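Local coordinates for hypothetical protein TM1553 (Thermotoga maritima, PDB 1VRM) that belongs to the ApbE family of FAD-dependent flavin transferases and probably passes the FMN moiety of FAD to a target protein, at residues G101-W114 and P126-Y140. Sequence-based numbering, arbitrary orientation.
Sequences GAFDPTVGRLLELW and PSREEIEEALKHTGY
D104 and T106 grip the backbone at G139 and Y140 with two hydrogen bonds. D104 OD2 accepts from Y140 N (2.9 Å) through its syn lone pair and lies at the edge of the Y140 ring, in its plane; T106 OG1 accepts from G139 N (2.8 Å). The same hydroxyl donates to D104 OD1 (2.6 Å from T106 OG1), and T106 N reaches that oxygen from the same face, closing an Asx turn. With chi1 at 65°, OG1 sits between the T106 backbone N and carbonyl carbon, where it can serve both partners. Replacing D104 with alanine would probably leave Y140 N and T106 N without their acceptors and let the T106 hydroxyl turn away from G139.

Two waters follow: one donates to T106 O and T138 OG1 and accepts from L110 N, the other accepts from R109 N and sits within hydrogen-bonding distance of T106 O and H137 O. The R109 guanidinium lies nearly parallel to the H137 ring (4°), with H137 CB over one face; R109 NH1 bonds to G157 O. Helices 108-114 and 128-135 run nearly antiparallel (157°), their axes 9.6 Å apart at closest approach. A134 CB meets L110 CD2 at 3.7 Å and L113 CD2 at 3.9 Å, while P126 CD makes a CH-pi contact 3.4 Å above the centre of the W114 six-membered ring.

S127 and E130 form a capping box starting helix 128-135, and E130 OE2 pairs with R124. The hairpin rests on L251, Y257 and P258; P105 and Y140 reach helix 83-98, and F103 touches that helix and helix 272-296.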
loop_
_atom_site.group_PDB
_atom_site.type_symbol
_atom_site.label_atom_id
_atom_site.label_comp_id
_atom_site.label_asym_id
_atom_site.label_seq_id
_atom_site.Cartn_x
_atom_site.Cartn_y
_atom_site.Cartn_z
ATOM N N GLY A 101 -5.788 -14.042 -3.287
ATOM C CA GLY A 101 -6.531 -13.336 -2.256
ATOM C C GLY A 101 -5.776 -12.939 -1.019
ATOM O O GLY A 101 -6.387 -12.431 -0.079
ATOM N N ALA A 102 -4.470 -13.183 -0.977
ATOM C CA ALA A 102 -3.671 -12.709 0.175
ATOM C C ALA A 102 -3.677 -11.177 0.288
ATOM O O ALA A 102 -3.858 -10.612 1.389
ATOM C CB ALA A 102 -2.260 -13.243 0.105
ATOM N N PHE A 103 -3.489 -10.503 -0.841
ATOM C CA PHE A 103 -3.925 -9.105 -0.996
ATOM C C PHE A 103 -5.353 -9.187 -1.522
ATOM O O PHE A 103 -5.604 -9.884 -2.512
ATOM C CB PHE A 103 -3.033 -8.347 -1.987
ATOM C CG PHE A 103 -3.555 -6.989 -2.330
ATOM C CD1 PHE A 103 -3.265 -5.891 -1.542
ATOM C CD2 PHE A 103 -4.375 -6.816 -3.424
ATOM C CE1 PHE A 103 -3.759 -4.635 -1.895
ATOM C CE2 PHE A 103 -4.889 -5.538 -3.768
ATOM C CZ PHE A 103 -4.609 -4.482 -2.983
ATOM N N ASP A 104 -6.287 -8.504 -0.872
ATOM C CA ASP A 104 -7.643 -8.471 -1.371
ATOM C C ASP A 104 -8.265 -7.129 -1.027
ATOM O O ASP A 104 -8.409 -6.839 0.151
ATOM C CB ASP A 104 -8.423 -9.597 -0.747
ATOM C CG ASP A 104 -9.771 -9.834 -1.424
ATOM O OD1 ASP A 104 -10.343 -8.834 -1.865
ATOM O OD2 ASP A 104 -10.256 -11.009 -1.548
ATOM N N PRO A 105 -8.657 -6.346 -2.049
ATOM C CA PRO A 105 -9.217 -5.030 -1.802
ATOM C C PRO A 105 -10.656 -5.101 -1.287
ATOM O O PRO A 105 -11.251 -4.073 -1.068
ATOM C CB PRO A 105 -9.138 -4.366 -3.169
ATOM C CG PRO A 105 -9.338 -5.439 -4.107
ATOM C CD PRO A 105 -8.626 -6.630 -3.495
ATOM N N THR A 106 -11.220 -6.279 -1.080
ATOM C CA THR A 106 -12.548 -6.370 -0.492
ATOM C C THR A 106 -12.564 -6.723 1.004
ATOM O O THR A 106 -13.518 -7.272 1.517
ATOM C CB THR A 106 -13.428 -7.355 -1.263
ATOM O OG1 THR A 106 -12.868 -8.665 -1.125
ATOM C CG2 THR A 106 -13.525 -6.967 -2.757
ATOM N N VAL A 107 -11.491 -6.369 1.693
ATOM C CA VAL A 107 -11.480 -6.415 3.163
ATOM C C VAL A 107 -12.312 -5.290 3.809
ATOM O O VAL A 107 -12.314 -5.171 5.030
ATOM C CB VAL A 107 -10.018 -6.366 3.727
ATOM C CG1 VAL A 107 -9.271 -7.671 3.417
ATOM C CG2 VAL A 107 -9.284 -5.211 3.181
ATOM N N GLY A 108 -13.058 -4.485 3.037
ATOM C CA GLY A 108 -13.770 -3.374 3.589
ATOM C C GLY A 108 -14.750 -3.743 4.693
ATOM O O GLY A 108 -14.805 -3.089 5.720
ATOM N N ARG A 109 -15.590 -4.782 4.483
ATOM C CA ARG A 109 -16.546 -5.152 5.512
ATOM C C ARG A 109 -15.847 -5.562 6.821
ATOM O O ARG A 109 -16.343 -5.279 7.910
ATOM C CB ARG A 109 -17.504 -6.261 5.065
ATOM C CG ARG A 109 -18.499 -5.855 3.998
ATOM C CD ARG A 109 -19.564 -4.932 4.441
ATOM N NE ARG A 109 -20.398 -5.555 5.455
ATOM C CZ ARG A 109 -21.472 -6.338 5.221
ATOM N NH1 ARG A 109 -21.851 -6.609 3.993
ATOM N NH2 ARG A 109 -22.192 -6.799 6.251
ATOM N N LEU A 110 -14.730 -6.275 6.703
ATOM C CA LEU A 110 -13.987 -6.674 7.890
ATOM C C LEU A 110 -13.332 -5.461 8.584
ATOM O O LEU A 110 -13.396 -5.349 9.813
ATOM C CB LEU A 110 -12.921 -7.721 7.536
ATOM C CG LEU A 110 -13.437 -9.122 7.281
ATOM C CD1 LEU A 110 -12.391 -9.880 6.519
ATOM C CD2 LEU A 110 -13.783 -9.822 8.612
ATOM N N LEU A 111 -12.748 -4.563 7.809
ATOM C CA LEU A 111 -12.109 -3.343 8.402
ATOM C C LEU A 111 -13.179 -2.556 9.153
ATOM O O LEU A 111 -12.962 -2.068 10.241
ATOM C CB LEU A 111 -11.423 -2.502 7.354
ATOM C CG LEU A 111 -10.205 -3.213 6.766
ATOM C CD1 LEU A 111 -9.732 -2.458 5.571
ATOM C CD2 LEU A 111 -9.091 -3.318 7.768
ATOM N N GLU A 112 -14.373 -2.494 8.585
ATOM C CA GLU A 112 -15.463 -1.730 9.190
ATOM C C GLU A 112 -15.894 -2.393 10.535
ATOM O O GLU A 112 -16.086 -1.760 11.583
ATOM C CB GLU A 112 -16.560 -1.684 8.134
ATOM C CG GLU A 112 -17.651 -0.795 8.335
ATOM C CD GLU A 112 -18.665 -0.979 7.203
ATOM O OE1 GLU A 112 -19.143 -2.111 6.995
ATOM O OE2 GLU A 112 -18.973 0.014 6.546
ATOM N N LEU A 113 -15.933 -3.719 10.535
ATOM C CA LEU A 113 -16.301 -4.471 11.703
ATOM C C LEU A 113 -15.322 -4.289 12.840
ATOM O O LEU A 113 -15.705 -4.100 13.974
ATOM C CB LEU A 113 -16.386 -5.938 11.313
ATOM C CG LEU A 113 -17.062 -6.927 12.250
ATOM C CD1 LEU A 113 -18.590 -6.677 12.248
ATOM C CD2 LEU A 113 -16.674 -8.353 11.841
ATOM N N TRP A 114 -14.034 -4.338 12.511
ATOM C CA TRP A 114 -12.966 -4.150 13.496
ATOM C C TRP A 114 -12.820 -2.686 13.959
ATOM O O TRP A 114 -12.156 -2.396 14.953
ATOM C CB TRP A 114 -11.626 -4.609 12.871
ATOM C CG TRP A 114 -11.407 -6.034 12.895
ATOM C CD1 TRP A 114 -11.758 -6.943 11.936
ATOM C CD2 TRP A 114 -10.736 -6.771 13.924
ATOM N NE1 TRP A 114 -11.379 -8.216 12.320
ATOM C CE2 TRP A 114 -10.726 -8.132 13.537
ATOM C CE3 TRP A 114 -10.171 -6.405 15.166
ATOM C CZ2 TRP A 114 -10.184 -9.119 14.342
ATOM C CZ3 TRP A 114 -9.604 -7.363 15.925
ATOM C CH2 TRP A 114 -9.637 -8.722 15.547
ATOM N N PRO A 126 -14.077 -8.027 17.258
ATOM C CA PRO A 126 -15.372 -8.624 16.989
ATOM C C PRO A 126 -15.378 -10.070 17.438
ATOM O O PRO A 126 -14.331 -10.687 17.535
ATOM C CB PRO A 126 -15.488 -8.529 15.452
ATOM C CG PRO A 126 -14.451 -7.505 15.031
ATOM C CD PRO A 126 -13.347 -7.774 15.994
ATOM N N SER A 127 -16.558 -10.628 17.718
ATOM C CA SER A 127 -16.595 -12.046 18.023
ATOM C C SER A 127 -16.291 -12.959 16.848
ATOM O O SER A 127 -16.408 -12.551 15.674
ATOM C CB SER A 127 -17.987 -12.405 18.574
ATOM O OG SER A 127 -18.963 -12.340 17.521
ATOM N N ARG A 128 -15.939 -14.206 17.141
ATOM C CA ARG A 128 -15.720 -15.204 16.109
ATOM C C ARG A 128 -16.927 -15.322 15.177
ATOM O O ARG A 128 -16.814 -15.413 13.946
ATOM C CB ARG A 128 -15.442 -16.581 16.721
ATOM C CG ARG A 128 -15.022 -17.575 15.680
ATOM C CD ARG A 128 -14.701 -18.937 16.280
ATOM N NE ARG A 128 -14.487 -19.959 15.249
ATOM N N GLU A 129 -18.101 -15.373 15.786
ATOM C CA GLU A 129 -19.323 -15.463 15.009
ATOM C C GLU A 129 -19.492 -14.261 14.046
ATOM O O GLU A 129 -19.870 -14.449 12.881
ATOM C CB GLU A 129 -20.504 -15.627 15.963
ATOM C CG GLU A 129 -21.807 -15.635 15.360
ATOM C CD GLU A 129 -22.875 -16.226 16.300
ATOM O OE1 GLU A 129 -22.652 -16.340 17.529
ATOM O OE2 GLU A 129 -23.931 -16.598 15.784
ATOM N N GLU A 130 -19.169 -13.059 14.500
ATOM C CA GLU A 130 -19.279 -11.850 13.663
ATOM C C GLU A 130 -18.297 -11.910 12.500
ATOM O O GLU A 130 -18.611 -11.561 11.394
ATOM C CB GLU A 130 -18.979 -10.604 14.474
ATOM C CG GLU A 130 -20.078 -10.136 15.423
ATOM C CD GLU A 130 -19.651 -8.808 16.019
ATOM O OE1 GLU A 130 -18.873 -8.841 17.022
ATOM O OE2 GLU A 130 -19.997 -7.759 15.399
ATOM N N ILE A 131 -17.095 -12.392 12.784
ATOM C CA ILE A 131 -16.047 -12.458 11.774
ATOM C C ILE A 131 -16.399 -13.508 10.728
ATOM O O ILE A 131 -16.218 -13.287 9.527
ATOM C CB ILE A 131 -14.663 -12.731 12.405
ATOM C CG1 ILE A 131 -14.204 -11.498 13.156
ATOM C CG2 ILE A 131 -13.652 -13.146 11.343
ATOM C CD1 ILE A 131 -13.223 -11.733 14.196
ATOM N N GLU A 132 -16.902 -14.661 11.175
ATOM C CA GLU A 132 -17.317 -15.710 10.242
ATOM C C GLU A 132 -18.416 -15.241 9.305
ATOM O O GLU A 132 -18.353 -15.505 8.127
ATOM C CB GLU A 132 -17.774 -16.957 10.949
ATOM C CG GLU A 132 -16.652 -17.733 11.621
ATOM N N GLU A 133 -19.337 -14.440 9.816
ATOM C CA GLU A 133 -20.359 -13.895 8.955
ATOM C C GLU A 133 -19.757 -12.866 8.002
ATOM O O GLU A 133 -20.087 -12.849 6.818
ATOM C CB GLU A 133 -21.462 -13.260 9.786
ATOM C CG GLU A 133 -22.505 -12.508 8.940
ATOM C CD GLU A 133 -23.308 -13.397 8.008
ATOM O OE1 GLU A 133 -23.500 -14.595 8.305
ATOM O OE2 GLU A 133 -23.708 -12.895 6.926
ATOM N N ALA A 134 -18.882 -11.991 8.475
ATOM C CA ALA A 134 -18.305 -10.986 7.598
ATOM C C ALA A 134 -17.467 -11.581 6.462
ATOM O O ALA A 134 -17.335 -10.991 5.386
ATOM C CB ALA A 134 -17.470 -9.974 8.389
ATOM N N LEU A 135 -16.895 -12.769 6.679
ATOM C CA LEU A 135 -16.125 -13.455 5.605
ATOM C C LEU A 135 -17.015 -13.824 4.422
ATOM O O LEU A 135 -16.535 -13.886 3.290
ATOM C CB LEU A 135 -15.451 -14.725 6.138
ATOM C CG LEU A 135 -14.203 -14.468 6.971
ATOM C CD1 LEU A 135 -13.760 -15.787 7.534
ATOM C CD2 LEU A 135 -13.100 -13.811 6.135
ATOM N N LYS A 136 -18.317 -14.024 4.651
ATOM C CA LYS A 136 -19.257 -14.244 3.536
ATOM C C LYS A 136 -19.409 -12.988 2.684
ATOM O O LYS A 136 -19.927 -13.042 1.569
ATOM C CB LYS A 136 -20.640 -14.623 4.033
ATOM C CG LYS A 136 -20.664 -15.816 4.963
ATOM C CD LYS A 136 -22.079 -16.235 5.260
ATOM C CE LYS A 136 -22.143 -17.517 6.079
ATOM N NZ LYS A 136 -21.674 -17.262 7.451
ATOM N N HIS A 137 -19.026 -11.857 3.258
ATOM C CA HIS A 137 -19.095 -10.547 2.590
ATOM C C HIS A 137 -17.716 -9.988 2.333
ATOM O O HIS A 137 -17.521 -8.765 2.403
ATOM C CB HIS A 137 -19.939 -9.609 3.428
ATOM C CG HIS A 137 -21.181 -10.266 3.924
ATOM N ND1 HIS A 137 -22.108 -10.832 3.064
ATOM C CD2 HIS A 137 -21.580 -10.582 5.175
ATOM C CE1 HIS A 137 -23.028 -11.453 3.782
ATOM N NE2 HIS A 137 -22.742 -11.299 5.065
ATOM N N THR A 138 -16.814 -10.914 1.972
ATOM C CA THR A 138 -15.396 -10.623 1.683
ATOM C C THR A 138 -15.038 -11.476 0.493
ATOM O O THR A 138 -15.515 -12.579 0.410
ATOM C CB THR A 138 -14.525 -11.059 2.874
ATOM O OG1 THR A 138 -14.984 -10.374 4.054
ATOM C CG2 THR A 138 -13.034 -10.753 2.648
ATOM N N GLY A 139 -14.245 -10.945 -0.431
ATOM C CA GLY A 139 -13.687 -11.779 -1.518
ATOM C C GLY A 139 -13.681 -11.002 -2.826
ATOM O O GLY A 139 -14.742 -10.520 -3.274
ATOM N N TYR A 140 -12.506 -10.897 -3.450
ATOM C CA TYR A 140 -12.383 -10.037 -4.658
ATOM C C TYR A 140 -13.244 -10.475 -5.818
ATOM O O TYR A 140 -13.568 -9.672 -6.695
ATOM C CB TYR A 140 -10.937 -9.934 -5.142
ATOM C CG TYR A 140 -10.387 -11.194 -5.725
ATOM C CD1 TYR A 140 -9.923 -12.224 -4.902
ATOM C CD2 TYR A 140 -10.312 -11.368 -7.111
ATOM C CE1 TYR A 140 -9.378 -13.406 -5.453
ATOM C CE2 TYR A 140 -9.810 -12.543 -7.656
ATOM C CZ TYR A 140 -9.348 -13.538 -6.825
ATOM O OH TYR A 140 -8.838 -14.692 -7.388
HETATM O O HOH W 1 -15.995 -6.566 2.034
HETATM O O HOH W 2 -14.211 -7.747 4.264
#